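Long-range contact in arsenite methyltransferase (PDB 5EVJ), which probably methylates trivalent arsenic, transferring methyl groups from S-adenosylmethionine to arsenic presented as its glutathione complex: residues Ser162-Ile167 and Val188-Gly193. The protein carries 15 engineered substitutions. Sequence-based numbering, arbitrary orientation.
Sequences SFDLVI and VLAPGG
Val188 O, at the end of helix 178-188, accepts two backbone N-H groups. Phe163 N donates at 2.9 Å to Val188 O and lies nearly in line with that carbonyl, the C=O...N angle being 164°. Ser162 N is 2.7 Å from Val188 O, but its N-H points far from straight at the oxygen, which makes this bond weak. Phe163 returns a bond through its own carbonyl: Ala190 N reaches Phe163 O at 2.9 Å with an almost straight N-H...O angle of 168°. Because Phe163 uses both N and O on the residues flanking Leu189, the pair Phe163 and Leu189 forms a parallel beta bridge, and Leu189 CA adds a C-H...O contact to Phe163 O.

Beside the bridge, Phe163 CD2, Val166 CG2, Val188 CG2 and Leu189 CD2 form a small apolar cluster. Phe163 and Val188 run side by side, CD2 of the ring meeting Val188 CG2 at 4.0 Å in an oblique approach. With Val188 CG1 anti to the carbonyl carbon (chi1 -55°), CG2 falls between the backbone N and the carbonyl carbon, where it lies 3.9 Å from Val166 CG2. Val166 CG2 in turn touches Leu189 CD2 at 3.8 Å, so one methyl spans both residues at the helix-strand junction. Leu88 of strand 86-90 packs against Phe163 and Val188, carrying the cluster onto the neighbouring parallel strand of the same sheet.

Beyond the bridge, a type II turn from Ala190 to Gly193, closed by Gly193 N to Ala190 O at 3.0 Å, redirects the chain into strand 193-202; Asp164 and Val166 form backbone hydrogen bonds with Glu194. The connection from strand 163-169 through helix 178-188 to its parallel neighbour is a beta-alpha-beta crossover of the Rossmann-like methyltransferase fold. Its return end is therefore fixed by directional main-chain bonds, with methyl and ring contacts supplying the buried, apolar side.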
loop_
_atom_site.group_PDB
_atom_site.type_symbol
_atom_site.label_atom_id
_atom_site.label_comp_id
_atom_site.label_asym_id
_atom_site.label_seq_id
_atom_site.Cartn_x
_atom_site.Cartn_y
_atom_site.Cartn_z
ATOM N N SER A 162 -14.004 6.619 -4.709
ATOM C CA SER A 162 -13.938 6.316 -6.167
ATOM C C SER A 162 -12.847 5.317 -6.496
ATOM O O SER A 162 -12.652 4.983 -7.656
ATOM C CB SER A 162 -13.747 7.613 -6.934
ATOM O OG SER A 162 -12.615 8.307 -6.459
ATOM N N PHE A 163 -12.145 4.809 -5.471
ATOM C CA PHE A 163 -11.041 3.876 -5.708
ATOM C C PHE A 163 -11.086 2.710 -4.731
ATOM O O PHE A 163 -11.447 2.875 -3.535
ATOM C CB PHE A 163 -9.697 4.580 -5.589
ATOM C CG PHE A 163 -9.417 5.500 -6.738
ATOM C CD1 PHE A 163 -8.971 5.001 -7.944
ATOM C CD2 PHE A 163 -9.619 6.874 -6.617
ATOM C CE1 PHE A 163 -8.706 5.825 -9.019
ATOM C CE2 PHE A 163 -9.390 7.698 -7.703
ATOM C CZ PHE A 163 -8.897 7.163 -8.904
ATOM N N ASP A 164 -10.703 1.546 -5.210
ATOM C CA ASP A 164 -10.630 0.404 -4.318
ATOM C C ASP A 164 -9.289 0.296 -3.615
ATOM O O ASP A 164 -9.278 -0.159 -2.494
ATOM C CB ASP A 164 -10.881 -0.858 -5.102
ATOM C CG ASP A 164 -12.280 -0.838 -5.747
ATOM O OD1 ASP A 164 -13.297 -0.766 -5.004
ATOM O OD2 ASP A 164 -12.313 -0.905 -6.988
ATOM N N LEU A 165 -8.190 0.724 -4.280
ATOM C CA LEU A 165 -6.852 0.628 -3.768
ATOM C C LEU A 165 -6.248 1.954 -4.009
ATOM O O LEU A 165 -6.446 2.561 -5.117
ATOM C CB LEU A 165 -5.953 -0.373 -4.557
ATOM C CG LEU A 165 -6.016 -1.852 -4.188
ATOM C CD1 LEU A 165 -5.600 -2.085 -2.741
ATOM C CD2 LEU A 165 -7.447 -2.431 -4.372
ATOM N N VAL A 166 -5.423 2.384 -3.037
ATOM C CA VAL A 166 -4.540 3.517 -3.248
ATOM C C VAL A 166 -3.176 2.976 -3.012
ATOM O O VAL A 166 -2.952 2.338 -1.997
ATOM C CB VAL A 166 -4.881 4.738 -2.325
ATOM C CG1 VAL A 166 -3.834 5.801 -2.454
ATOM C CG2 VAL A 166 -6.216 5.363 -2.732
ATOM N N ILE A 167 -2.250 3.202 -3.949
ATOM C CA ILE A 167 -0.878 2.692 -3.855
ATOM C C ILE A 167 0.141 3.819 -4.069
ATOM O O ILE A 167 -0.179 4.869 -4.688
ATOM C CB ILE A 167 -0.544 1.488 -4.807
ATOM C CG1 ILE A 167 -0.211 1.988 -6.219
ATOM C CG2 ILE A 167 -1.591 0.349 -4.700
ATOM C CD1 ILE A 167 -0.113 0.878 -7.286
ATOM N N VAL A 188 -10.814 9.175 -0.818
ATOM C CA VAL A 188 -11.115 8.608 -2.128
ATOM C C VAL A 188 -11.313 7.056 -2.142
ATOM O O VAL A 188 -11.773 6.491 -3.168
ATOM C CB VAL A 188 -10.056 9.012 -3.180
ATOM C CG1 VAL A 188 -9.878 10.570 -3.259
ATOM C CG2 VAL A 188 -8.760 8.265 -2.944
ATOM N N LEU A 189 -11.022 6.391 -1.019
ATOM C CA LEU A 189 -11.257 4.935 -0.893
ATOM C C LEU A 189 -12.721 4.645 -0.669
ATOM O O LEU A 189 -13.414 5.275 0.140
ATOM C CB LEU A 189 -10.433 4.315 0.276
ATOM C CG LEU A 189 -8.944 4.115 -0.053
ATOM C CD1 LEU A 189 -8.140 3.794 1.196
ATOM C CD2 LEU A 189 -8.807 3.027 -1.137
ATOM N N ALA A 190 -13.185 3.646 -1.377
ATOM C CA ALA A 190 -14.482 3.122 -1.116
ATOM C C ALA A 190 -14.421 2.195 0.110
ATOM O O ALA A 190 -13.413 1.633 0.418
ATOM C CB ALA A 190 -14.926 2.305 -2.324
ATOM N N PRO A 191 -15.540 2.002 0.768
ATOM C CA PRO A 191 -15.528 1.002 1.840
ATOM C C PRO A 191 -14.943 -0.338 1.408
ATOM O O PRO A 191 -15.145 -0.793 0.250
ATOM C CB PRO A 191 -16.989 0.858 2.244
ATOM C CG PRO A 191 -17.665 2.127 1.702
ATOM C CD PRO A 191 -16.806 2.764 0.649
ATOM N N GLY A 192 -14.190 -0.954 2.331
ATOM C CA GLY A 192 -13.562 -2.265 2.082
ATOM C C GLY A 192 -12.329 -2.146 1.218
ATOM O O GLY A 192 -11.653 -3.171 0.906
ATOM N N GLY A 193 -11.950 -0.907 0.914
ATOM C CA GLY A 193 -10.697 -0.662 0.172
ATOM C C GLY A 193 -9.470 -0.583 1.043
ATOM O O GLY A 193 -9.541 -0.649 2.262
#